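Local atomic coordinates of outer membrane protein SusF (Bacteroides thetaiotaomicron, PDB entry 4FE9), a protein that binds starch at the outer surface of the cell through its carbohydrate-binding modules, before the polysaccharide is imported into the periplasm for degradation. Residues 39-44 / 138-143; 47-52 / 88-93. All coordinates share one frame; numbering follows the deposited sequence.

Contact 1 of 2, residues 39-44 / 138-143. With EDO (1,2-ethanediol), chain D.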
loop_
_atom_site.group_PDB
_atom_site.type_symbol
_atom_site.label_atom_id
_atom_site.label_comp_id
_atom_site.label_asym_id
_atom_site.label_seq_id
_atom_site.Cartn_x
_atom_site.Cartn_y
_atom_site.Cartn_z
ATOM N N ILE A 39 12.749 0.015 30.042
ATOM C CA ILE A 39 12.489 -1.401 30.224
ATOM C C ILE A 39 13.072 -2.230 29.040
ATOM O O ILE A 39 12.952 -1.841 27.890
ATOM C CB ILE A 39 10.987 -1.640 30.287
ATOM C CG1 ILE A 39 10.414 -1.015 31.532
ATOM C CG2 ILE A 39 10.660 -3.158 30.223
ATOM C CD1 ILE A 39 8.916 -0.747 31.414
ATOM N N VAL A 40 13.817 -3.282 29.362
ATOM C CA VAL A 40 14.346 -4.211 28.341
ATOM C C VAL A 40 13.709 -5.565 28.549
ATOM O O VAL A 40 13.948 -6.211 29.549
ATOM C CB VAL A 40 15.923 -4.354 28.472
ATOM C CG1 VAL A 40 16.444 -5.461 27.550
ATOM C CG2 VAL A 40 16.605 -3.035 28.136
ATOM N N MET A 41 12.821 -5.953 27.664
ATOM C CA MET A 41 11.948 -7.096 27.954
ATOM C C MET A 41 12.803 -8.365 28.130
ATOM O O MET A 41 12.481 -9.236 28.946
ATOM C CB MET A 41 10.926 -7.302 26.834
ATOM C CG MET A 41 9.813 -6.274 26.804
ATOM S SD MET A 41 8.965 -6.201 28.379
ATOM C CE MET A 41 8.227 -7.846 28.429
ATOM N N ASP A 42 13.876 -8.477 27.350
ATOM C CA ASP A 42 14.773 -9.647 27.474
ATOM C C ASP A 42 15.158 -9.836 28.922
ATOM O O ASP A 42 15.176 -10.946 29.421
ATOM C CB ASP A 42 16.030 -9.443 26.641
ATOM C CG ASP A 42 15.833 -9.799 25.193
ATOM O OD1 ASP A 42 14.927 -10.609 24.876
ATOM O OD2 ASP A 42 16.579 -9.264 24.355
ATOM N N ALA A 43 15.455 -8.726 29.604
ATOM C CA ALA A 43 16.043 -8.764 30.943
ATOM C C ALA A 43 14.994 -8.630 32.061
ATOM O O ALA A 43 15.343 -8.584 33.248
ATOM C CB ALA A 43 17.103 -7.675 31.085
ATOM N N ALA A 44 13.744 -8.399 31.690
ATOM C CA ALA A 44 12.767 -7.916 32.681
ATOM C C ALA A 44 12.422 -9.048 33.611
ATOM O O ALA A 44 12.230 -10.162 33.175
ATOM C CB ALA A 44 11.516 -7.400 32.001
ATOM N N ILE A 138 8.548 7.125 29.002
ATOM C CA ILE A 138 9.423 6.015 29.267
ATOM C C ILE A 138 9.722 5.313 27.929
ATOM O O ILE A 138 9.206 5.721 26.858
ATOM C CB ILE A 138 8.773 4.998 30.247
ATOM C CG1 ILE A 138 7.555 4.358 29.595
ATOM C CG2 ILE A 138 8.351 5.699 31.595
ATOM C CD1 ILE A 138 7.125 3.115 30.286
ATOM N N THR A 139 10.625 4.347 27.972
ATOM C CA THR A 139 10.879 3.508 26.810
ATOM C C THR A 139 10.880 2.043 27.170
ATOM O O THR A 139 10.982 1.682 28.353
ATOM C CB THR A 139 12.206 3.828 26.198
ATOM O OG1 THR A 139 13.255 3.383 27.081
ATOM C CG2 THR A 139 12.315 5.345 25.925
ATOM N N LEU A 140 10.587 1.213 26.167
ATOM C CA LEU A 140 10.514 -0.215 26.350
ATOM C C LEU A 140 11.067 -0.874 25.081
ATOM O O LEU A 140 10.775 -0.433 23.958
ATOM C CB LEU A 140 9.054 -0.669 26.586
ATOM C CG LEU A 140 8.781 -2.173 26.759
ATOM C CD1 LEU A 140 7.665 -2.470 27.786
ATOM C CD2 LEU A 140 8.445 -2.837 25.420
ATOM N N GLN A 141 11.869 -1.898 25.263
ATOM C CA GLN A 141 12.412 -2.634 24.134
ATOM C C GLN A 141 11.861 -4.035 24.141
ATOM O O GLN A 141 12.172 -4.832 25.039
ATOM C CB GLN A 141 13.941 -2.692 24.230
ATOM C CG GLN A 141 14.601 -3.487 23.062
ATOM C CD GLN A 141 16.067 -3.772 23.327
ATOM O OE1 GLN A 141 16.666 -3.171 24.193
ATOM N NE2 GLN A 141 16.613 -4.729 22.633
ATOM N N PRO A 142 11.082 -4.374 23.115
ATOM C CA PRO A 142 10.527 -5.717 23.054
ATOM C C PRO A 142 11.635 -6.746 22.966
ATOM O O PRO A 142 12.777 -6.386 22.712
ATOM C CB PRO A 142 9.713 -5.703 21.758
ATOM C CG PRO A 142 9.335 -4.282 21.565
ATOM C CD PRO A 142 10.521 -3.489 22.079
ATOM N N ALA A 143 11.310 -7.991 23.284
ATOM C CA ALA A 143 12.304 -9.056 23.391
ATOM C C ALA A 143 12.879 -9.360 22.005
ATOM O O ALA A 143 12.344 -8.911 20.973
ATOM C CB ALA A 143 11.700 -10.283 23.964
HETATM C C1 EDO D . 19.621 -6.051 24.309
HETATM O O1 EDO D . 19.451 -6.366 22.913
HETATM C C2 EDO D . 18.753 -6.985 25.137
HETATM O O2 EDO D . 18.824 -8.333 24.609
HETATM O O HOH W 1 13.964 0.560 26.886
HETATM O O HOH W 2 14.581 -6.767 25.141
#
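Leu140 packs against Ile39 on the buried face of this strand pair. CG2 of Ile39 meets CD1 of Leu140 at 3.9 Å. Leu140 turns CG anti to its backbone N (chi1 178°), and its two methyls then divide the work. CD1 packs against both Ile39 CG2 and the sulfur of Met41, which also touch each other, while CD2 approaches CG of Met41 at 3.9 Å. Leu92 and Leu95 of helix 92-102 reach Met41 and Ile39, respectively. An alanine in place of Leu140 is likely to leave Ile39 CG2 and the Met41 thioether without their shared partner and to open a gap toward this helix. Three backbone bonds join the two segments, the last from Met41, just past strand 38-40. Ile39 N gives a nearly straight bond (175°) to Thr139 O, Gln141 N returns to Ile39 O at 2.8 Å, and Met41 N binds Gln141 O at 2.9 Å. A water also donates to Ile39 O and joins it to Thr139 OG1. On the other face, Val40 and Gln141 lie side by side, with Val40 CG2 3.9 Å from Gln141 OE1. NE2 of Gln141 bonds to Ser108 and only weakly to a 1,2-ethanediol. At the outer end, a second water accepts from Asp42 N and donates to Pro142 O. OD1 of Asp42 rests against CB of Ala143 at 3.4 Å, and OD2 bonds to Thr144. Parallel pairing of a short early strand with the last strand of the domain is consistent with the A'-G edge of an immunoglobulin-like fold.

Contact 2 of 2, residues 47-52 / 88-93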
loop_
_atom_site.group_PDB
_atom_site.type_symbol
_atom_site.label_atom_id
_atom_site.label_comp_id
_atom_site.label_asym_id
_atom_site.label_seq_id
_atom_site.Cartn_x
_atom_site.Cartn_y
_atom_site.Cartn_z
ATOM N N ASP A 47 6.557 -8.803 37.068
ATOM C CA ASP A 47 5.370 -8.866 36.202
ATOM C C ASP A 47 4.504 -7.598 36.203
ATOM O O ASP A 47 3.683 -7.407 35.322
ATOM C CB ASP A 47 4.532 -10.112 36.435
ATOM C CG ASP A 47 4.065 -10.230 37.834
ATOM O OD1 ASP A 47 4.043 -11.387 38.362
ATOM O OD2 ASP A 47 3.814 -9.172 38.464
ATOM N N SER A 48 4.775 -6.692 37.126
ATOM C CA SER A 48 4.214 -5.350 37.036
ATOM C C SER A 48 5.319 -4.293 37.173
ATOM O O SER A 48 6.359 -4.549 37.785
ATOM C CB SER A 48 3.194 -5.170 38.129
ATOM O OG SER A 48 3.861 -5.083 39.370
ATOM N N VAL A 49 5.129 -3.139 36.531
ATOM C CA VAL A 49 6.125 -2.066 36.570
ATOM C C VAL A 49 5.468 -0.753 36.958
ATOM O O VAL A 49 4.308 -0.522 36.642
ATOM C CB VAL A 49 6.804 -1.888 35.190
ATOM C CG1 VAL A 49 7.777 -3.073 34.918
ATOM C CG2 VAL A 49 5.756 -1.821 34.095
ATOM N N GLU A 50 6.243 0.125 37.590
ATOM C CA GLU A 50 5.799 1.460 37.924
ATOM C C GLU A 50 6.217 2.382 36.852
ATOM O O GLU A 50 7.427 2.674 36.705
ATOM C CB GLU A 50 6.469 1.910 39.217
ATOM C CG GLU A 50 6.728 0.785 40.184
ATOM C CD GLU A 50 7.028 1.280 41.622
ATOM O OE1 GLU A 50 7.730 2.307 41.784
ATOM O OE2 GLU A 50 6.616 0.606 42.582
ATOM N N ILE A 51 5.249 3.009 36.194
ATOM C CA ILE A 51 5.587 3.792 35.022
ATOM C C ILE A 51 5.503 5.311 35.221
ATOM O O ILE A 51 6.049 6.083 34.420
ATOM C CB ILE A 51 4.812 3.335 33.778
ATOM C CG1 ILE A 51 3.316 3.539 33.975
ATOM C CG2 ILE A 51 5.106 1.872 33.489
ATOM C CD1 ILE A 51 2.507 3.309 32.685
ATOM N N ALA A 52 4.836 5.736 36.291
ATOM C CA ALA A 52 4.665 7.139 36.549
ATOM C C ALA A 52 4.276 7.371 38.011
ATOM O O ALA A 52 3.912 6.426 38.731
ATOM C CB ALA A 52 3.624 7.754 35.592
ATOM N N PHE A 88 1.690 4.812 39.610
ATOM C CA PHE A 88 0.887 4.117 38.598
ATOM C C PHE A 88 1.583 2.863 38.105
ATOM O O PHE A 88 2.776 2.895 37.720
ATOM C CB PHE A 88 0.577 5.062 37.428
ATOM C CG PHE A 88 -0.210 6.265 37.834
ATOM C CD1 PHE A 88 -1.613 6.224 37.819
ATOM C CD2 PHE A 88 0.409 7.323 38.484
ATOM C CE1 PHE A 88 -2.364 7.276 38.348
ATOM C CE2 PHE A 88 -0.336 8.387 39.005
ATOM C CZ PHE A 88 -1.724 8.354 38.944
ATOM N N LYS A 89 0.889 1.738 38.230
ATOM C CA LYS A 89 1.448 0.411 37.889
ATOM C C LYS A 89 0.673 -0.211 36.730
ATOM O O LYS A 89 -0.573 -0.094 36.663
ATOM C CB LYS A 89 1.345 -0.514 39.091
ATOM C CG LYS A 89 2.237 -0.160 40.253
ATOM C CD LYS A 89 2.418 -1.379 41.135
ATOM C CE LYS A 89 2.724 -0.978 42.557
ATOM N NZ LYS A 89 3.474 -2.041 43.291
ATOM N N VAL A 90 1.385 -0.942 35.863
ATOM C CA VAL A 90 0.755 -1.733 34.837
ATOM C C VAL A 90 1.398 -3.117 34.824
ATOM O O VAL A 90 2.526 -3.289 35.302
ATOM C CB VAL A 90 0.892 -1.088 33.422
ATOM C CG1 VAL A 90 0.099 0.238 33.353
ATOM C CG2 VAL A 90 2.376 -0.852 33.067
ATOM N N ALA A 91 0.690 -4.098 34.262
ATOM C CA ALA A 91 1.275 -5.420 34.047
ATOM C C ALA A 91 2.276 -5.327 32.890
ATOM O O ALA A 91 1.967 -4.777 31.845
ATOM C CB ALA A 91 0.129 -6.505 33.705
ATOM N N LEU A 92 3.501 -5.773 33.133
ATOM C CA LEU A 92 4.550 -5.677 32.120
ATOM C C LEU A 92 4.113 -6.311 30.790
ATOM O O LEU A 92 4.339 -5.753 29.709
ATOM C CB LEU A 92 5.844 -6.334 32.624
ATOM C CG LEU A 92 7.044 -6.174 31.674
ATOM C CD1 LEU A 92 7.226 -4.734 31.275
ATOM C CD2 LEU A 92 8.313 -6.702 32.293
ATOM N N ALA A 93 3.510 -7.484 30.859
ATOM C CA ALA A 93 3.105 -8.169 29.613
ATOM C C ALA A 93 2.143 -7.297 28.794
ATOM O O ALA A 93 2.194 -7.295 27.570
ATOM C CB ALA A 93 2.474 -9.509 29.929
HETATM O O HOH W 3 3.060 -9.049 33.287
#
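Val90 sets its CG2 methyl against CG2 of Val49 at 3.7 Å and against CG2 of Ile51 at 3.9 Å. Its side chain crosses Val49 obliquely and Ile51 at about a right angle. In both valines CG1 stands anti to the carbonyl carbon (chi1 -66° in Val90), which leaves the CG2 methyls turned to each other. Val49 turns CG1 to CD1 of Leu92, 4.0 Å away. Leu95 of helix 92-102 touches Val49, Ile51 and Val90. The backbones of Val49 and Val90 exchange two bonds, each nitrogen lying nearly in line with the opposite C=O. Farther on, Phe88 O takes Ile51 N at 2.9 Å, and Phe88 N gives to Ala52 O. Ile51 and Ala52 thus sit together opposite Phe88, as in a classic beta bulge. Ala52 O also lies at the edge of the Phe88 ring, 3.6 Å from CD2. On the other face, Glu50 and Lys89 run side by side, but OE2 and NZ are 4.2 Å apart, too far for a salt bridge. At the opposite end Asp47 O accepts Leu92 N at 2.7 Å, from above the carbonyl plane. A water gives to the same oxygen and accepts Ala93 N, so two N-H groups of the first helical turn are satisfied. The pairing is consistent with the B-E pair of an immunoglobulin-like sandwich, with one strand running through the N-cap Ala91 straight into a helix.

Both contacts lie in the strand network of the N-terminal immunoglobulin-like domain, away from the starch sites. Contact 1 is consistent with the A'-G pair and contact 2 with the B-E pair of the facing sheet. Their centres are about 12 Å apart. Contact 2 is antiparallel and nearer to core, with six of twelve touching residues buried against four of ten. Contact 1 is parallel and short, and ends in a turn at the surface around exposed Asp42, where waters and an ethanediol bind polar groups. Helix 92-102 packs on both pairs. Leu92 is one shared point: its CD1 lies 3.7 Å from Met41 SD, and it also touches Ile39 and Ala44. Ile138 also packs on Ile51.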